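Local coordinates for protein Alpha/beta fold hydrolase (Pseudomonas aeruginosa, PDB 6I8W) that is a membrane phospholipase A of the alpha/beta hydrolase fold that degrades membrane phospholipids and acts as a bacterial virulence factor, at residues Asp197-Gln202 with Gly285-Val290. Residues are numbered along the deposited sequence; the frame is centred on the assembly and turned at random.
Sequences DFVFVQ and GHVPMV. With MYR (myristic acid), chain C; BOG (octyl beta-D-glucopyranoside), chain D.
Phe200 reaches over from the end of helix 191-199 to Val287 and Val290 with its ring. From CB the side chain sets off away from 285-290, but with CG anti to the carbonyl carbon (chi1 -68°) the ring swings back. CD1 lies 4.1 Å from Val287 CG2, and CE1 comes closer to that same methyl, at 3.6 Å. CZ meets Val290 CG1 at 3.6 Å, with the methyl at the ring edge. CE2 packs obliquely on the octyl chain of the glucoside, 3.7 Å from C7', across the ring plane from Val287 CG2. The backbones join where the helix ends: His286 N donates to Val199 O (3.1 Å; bent, N-H...O 135°). A water bridges that carbonyl oxygen to Val287 N. The His286 ring turns its edge to O2 of the myristic acid, 4.0 Å from NE2, while hydrogen bonds to Asp258 and Ser137 hold the ring's two nitrogens, an arrangement consistent with a Ser-His-Asp triad. Val287 CG1 touches the acyl chain at C3 (3.7 Å). The contact joins the C-terminal end of helix 191-199 to the loop carrying His286, which follows strand 276-281 and leads into helix 288-291, with Val287 resting on Asn136 of strand 131-136.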
ATOM      1  N   ASP A 197      10.151 -12.724  -1.273  1.00 47.44           N
ATOM      2  CA  ASP A 197      11.624 -12.645  -1.370  1.00 52.25           C
ATOM      3  C   ASP A 197      12.054 -11.397  -2.133  1.00 43.28           C
ATOM      4  O   ASP A 197      13.115 -10.824  -1.880  1.00 43.42           O
ATOM      5  CB  ASP A 197      12.207 -13.886  -2.067  1.00 49.82           C
ATOM      6  CG  ASP A 197      11.998 -15.165  -1.269  1.00 63.82           C
ATOM      7  OD1 ASP A 197      11.693 -15.067  -0.063  1.00 55.69           O
ATOM      8  OD2 ASP A 197      12.140 -16.268  -1.850  1.00 70.50           O
ATOM      9  N   PHE A 198      11.203 -10.961  -3.054  1.00 42.79           N
ATOM     10  CA  PHE A 198      11.508  -9.824  -3.918  1.00 42.47           C
ATOM     11  C   PHE A 198      11.399  -8.471  -3.192  1.00 56.33           C
ATOM     12  O   PHE A 198      12.120  -7.522  -3.523  1.00 40.60           O
ATOM     13  CB  PHE A 198      10.578  -9.835  -5.129  1.00 42.84           C
ATOM     14  CG  PHE A 198      11.000  -8.909  -6.231  1.00 44.39           C
ATOM     15  CD1 PHE A 198      12.211  -9.088  -6.880  1.00 49.24           C
ATOM     16  CD2 PHE A 198      10.165  -7.889  -6.656  1.00 47.88           C
ATOM     17  CE1 PHE A 198      12.597  -8.242  -7.911  1.00 45.41           C
ATOM     18  CE2 PHE A 198      10.537  -7.045  -7.685  1.00 49.07           C
ATOM     19  CZ  PHE A 198      11.754  -7.221  -8.315  1.00 46.01           C
ATOM     20  N   VAL A 199      10.503  -8.374  -2.210  1.00 39.25           N
ATOM     21  CA  VAL A 199      10.254  -7.082  -1.569  1.00 37.70           C
ATOM     22  C   VAL A 199      10.797  -6.999  -0.137  1.00 37.25           C
ATOM     23  O   VAL A 199      10.882  -5.902   0.412  1.00 36.37           O
ATOM     24  CB  VAL A 199       8.743  -6.732  -1.542  1.00 39.74           C
ATOM     25  CG1 VAL A 199       8.143  -6.711  -2.965  1.00 37.27           C
ATOM     26  CG2 VAL A 199       7.989  -7.698  -0.647  1.00 37.71           C
ATOM     27  N   PHE A 200      11.168  -8.138   0.456  1.00 38.31           N
ATOM     28  CA  PHE A 200      11.748  -8.159   1.813  1.00 39.67           C
ATOM     29  C   PHE A 200      13.220  -8.549   1.841  1.00 43.97           C
ATOM     30  O   PHE A 200      13.631  -9.517   1.196  1.00 41.10           O
ATOM     31  CB  PHE A 200      11.008  -9.145   2.727  1.00 37.99           C
ATOM     32  CG  PHE A 200       9.603  -8.749   3.067  1.00 38.88           C
ATOM     33  CD1 PHE A 200       9.354  -7.686   3.924  1.00 38.29           C
ATOM     34  CD2 PHE A 200       8.528  -9.467   2.552  1.00 38.45           C
ATOM     35  CE1 PHE A 200       8.054  -7.331   4.249  1.00 34.57           C
ATOM     36  CE2 PHE A 200       7.226  -9.123   2.873  1.00 37.92           C
ATOM     37  CZ  PHE A 200       6.982  -8.050   3.715  1.00 34.80           C
ATOM     38  N   VAL A 201      14.010  -7.845   2.649  1.00 39.65           N
ATOM     39  CA  VAL A 201      15.323  -8.363   2.985  1.00 41.45           C
ATOM     40  C   VAL A 201      15.174  -9.392   4.108  1.00 43.56           C
ATOM     41  O   VAL A 201      15.596 -10.537   3.969  1.00 43.48           O
ATOM     42  CB  VAL A 201      16.295  -7.238   3.389  1.00 41.77           C
ATOM     43  CG1 VAL A 201      17.626  -7.827   3.873  1.00 43.95           C
ATOM     44  CG2 VAL A 201      16.504  -6.298   2.204  1.00 41.68           C
ATOM     45  N   GLN A 202      14.572  -8.987   5.222  1.00 40.74           N
ATOM     46  CA  GLN A 202      14.256  -9.926   6.294  1.00 41.13           C
ATOM     47  C   GLN A 202      12.751 -10.021   6.365  1.00 45.20           C
ATOM     48  O   GLN A 202      12.078  -9.073   6.789  1.00 40.86           O
ATOM     49  CB  GLN A 202      14.831  -9.478   7.658  1.00 41.47           C
ATOM     50  CG  GLN A 202      16.346  -9.595   7.785  1.00 50.28           C
ATOM     51  CD  GLN A 202      16.854  -9.256   9.188  1.00 62.32           C
ATOM     52  OE1 GLN A 202      16.698  -8.129   9.664  1.00 61.28           O
ATOM     53  NE2 GLN A 202      17.464 -10.234   9.849  1.00 58.83           N
ATOM     54  N   GLY A 285      14.197  -3.568   2.547  1.00 33.61           N
ATOM     55  CA  GLY A 285      13.694  -3.686   1.183  1.00 32.06           C
ATOM     56  C   GLY A 285      12.679  -2.623   0.821  1.00 39.61           C
ATOM     57  O   GLY A 285      12.675  -1.512   1.365  1.00 37.05           O
ATOM     58  N   HIS A 286      11.795  -3.000  -0.096  1.00 35.89           N
ATOM     59  CA  HIS A 286      10.817  -2.119  -0.720  1.00 31.74           C
ATOM     60  C   HIS A 286       9.665  -1.653   0.176  1.00 32.27           C
ATOM     61  O   HIS A 286       9.000  -0.658  -0.126  1.00 30.12           O
ATOM     62  CB  HIS A 286      10.238  -2.856  -1.937  1.00 32.59           C
ATOM     63  CG  HIS A 286       9.239  -2.068  -2.723  1.00 32.92           C
ATOM     64  ND1 HIS A 286       9.509  -0.814  -3.226  1.00 33.59           N
ATOM     65  CD2 HIS A 286       7.991  -2.385  -3.149  1.00 34.49           C
ATOM     66  CE1 HIS A 286       8.454  -0.372  -3.891  1.00 36.96           C
ATOM     67  NE2 HIS A 286       7.518  -1.306  -3.853  1.00 34.58           N
ATOM     68  N   VAL A 287       9.393  -2.377   1.256  1.00 29.24           N
ATOM     69  CA  VAL A 287       8.250  -1.998   2.097  1.00 29.76           C
ATOM     70  C   VAL A 287       8.677  -1.858   3.566  1.00 30.44           C
ATOM     71  O   VAL A 287       8.302  -2.663   4.420  1.00 32.72           O
ATOM     72  CB  VAL A 287       7.067  -3.008   1.936  1.00 31.18           C
ATOM     73  CG1 VAL A 287       6.394  -2.847   0.539  1.00 32.16           C
ATOM     74  CG2 VAL A 287       7.539  -4.445   2.103  1.00 33.47           C
ATOM     75  N   PRO A 288       9.478  -0.816   3.866  1.00 31.65           N
ATOM     76  CA  PRO A 288      10.007  -0.608   5.224  1.00 31.95           C
ATOM     77  C   PRO A 288       8.907  -0.613   6.294  1.00 28.14           C
ATOM     78  O   PRO A 288       9.119  -1.152   7.396  1.00 30.20           O
ATOM     79  CB  PRO A 288      10.677   0.784   5.151  1.00 32.89           C
ATOM     80  CG  PRO A 288      10.843   1.095   3.727  1.00 36.96           C
ATOM     81  CD  PRO A 288       9.857   0.265   2.936  1.00 33.27           C
ATOM     82  N   MET A 289       7.745  -0.051   5.971  1.00 28.38           N
ATOM     83  CA  MET A 289       6.652   0.035   6.946  1.00 26.78           C
ATOM     84  C   MET A 289       6.089  -1.347   7.282  1.00 27.33           C
ATOM     85  O   MET A 289       5.409  -1.502   8.291  1.00 30.50           O
ATOM     86  CB  MET A 289       5.531   0.949   6.446  1.00 25.57           C
ATOM     87  CG  MET A 289       4.594   0.293   5.447  1.00 27.16           C
ATOM     88  SD  MET A 289       5.345   0.217   3.778  1.00 31.31           S
ATOM     89  CE  MET A 289       3.943  -0.408   2.844  1.00 32.48           C
ATOM     90  N   VAL A 290       6.375  -2.349   6.447  1.00 28.76           N
ATOM     91  CA  VAL A 290       5.997  -3.728   6.773  1.00 28.86           C
ATOM     92  C   VAL A 290       7.183  -4.510   7.348  1.00 30.26           C
ATOM     93  O   VAL A 290       7.024  -5.248   8.313  1.00 31.63           O
ATOM     94  CB  VAL A 290       5.446  -4.474   5.538  1.00 34.30           C
ATOM     95  CG1 VAL A 290       5.067  -5.920   5.897  1.00 30.97           C
ATOM     96  CG2 VAL A 290       4.253  -3.723   4.947  1.00 30.86           C
TER
HETATM   97  C1  MYR C 401       4.028  -3.707  -3.017  1.00 81.92           C
HETATM   98  O1  MYR C 401       3.799  -2.618  -2.441  1.00 77.46           O
HETATM   99  O2  MYR C 401       4.394  -3.769  -4.213  1.00 82.11           O
HETATM  100  C2  MYR C 401       3.943  -4.992  -2.216  1.00 80.15           C
HETATM  101  C3  MYR C 401       3.507  -4.689  -0.782  1.00 69.99           C
HETATM  102  C4  MYR C 401       3.733  -5.883   0.140  1.00 66.56           C
HETATM  103  C5  MYR C 401       2.811  -7.045  -0.195  1.00 63.01           C
HETATM  104  C6  MYR C 401       2.904  -8.106   0.895  1.00 65.35           C
HETATM  105  C7  MYR C 401       1.572  -8.304   1.611  1.00 67.06           C
HETATM  106  C8  MYR C 401       1.782  -8.468   3.115  1.00 65.83           C
HETATM  107  C9  MYR C 401       0.863  -9.532   3.713  1.00 64.54           C
HETATM  108  C10 MYR C 401      -0.227  -8.893   4.565  1.00 61.49           C
HETATM  109  C11 MYR C 401      -0.954  -9.918   5.428  1.00 58.99           C
HETATM  110  C12 MYR C 401      -2.264  -9.340   5.951  1.00 56.92           C
HETATM  111  C13 MYR C 401      -2.628  -9.950   7.296  1.00 55.81           C
HETATM  112  C14 MYR C 401      -3.171  -8.886   8.222  1.00 48.84           C
HETATM  113  C1  BOG D 402       1.576 -13.683  12.475  1.00 58.67           C
HETATM  114  O1  BOG D 402       1.751 -12.803  11.364  1.00 55.54           O
HETATM  115  C2  BOG D 402       2.970 -13.986  13.039  1.00 61.82           C
HETATM  116  O2  BOG D 402       3.551 -15.026  12.255  1.00 63.33           O
HETATM  117  C3  BOG D 402       2.993 -14.394  14.511  1.00 70.37           C
HETATM  118  O3  BOG D 402       4.333 -14.468  15.020  1.00 64.87           O
HETATM  119  C4  BOG D 402       2.191 -13.367  15.287  1.00 79.12           C
HETATM  120  O4  BOG D 402       2.278 -13.608  16.704  1.00 82.44           O
HETATM  121  C5  BOG D 402       0.761 -13.489  14.764  1.00 75.86           C
HETATM  122  O5  BOG D 402       0.686 -13.046  13.400  1.00 72.51           O
HETATM  123  C6  BOG D 402      -0.258 -12.747  15.630  1.00 67.37           C
HETATM  124  O6  BOG D 402      -0.612 -11.486  15.059  1.00 46.38           O
HETATM  125  C1' BOG D 402       0.538 -12.496  10.683  1.00 56.56           C
HETATM  126  C2' BOG D 402       0.781 -11.302   9.771  1.00 53.11           C
HETATM  127  C3' BOG D 402       2.220 -11.322   9.283  1.00 58.11           C
HETATM  128  C4' BOG D 402       2.461 -10.321   8.169  1.00 57.86           C
HETATM  129  C5' BOG D 402       3.427 -10.931   7.163  1.00 61.72           C
HETATM  130  C6' BOG D 402       3.963  -9.880   6.204  1.00 61.78           C
HETATM  131  C7' BOG D 402       4.456 -10.535   4.922  1.00 61.53           C
HETATM  132  C8' BOG D 402       5.473 -11.608   5.232  1.00 59.72           C
HETATM  133  O   HOH W   1      12.970  -5.220  -2.393  1.00 37.50           O
HETATM  134  O   HOH W   2      10.750  -4.356   2.680  1.00 34.06           O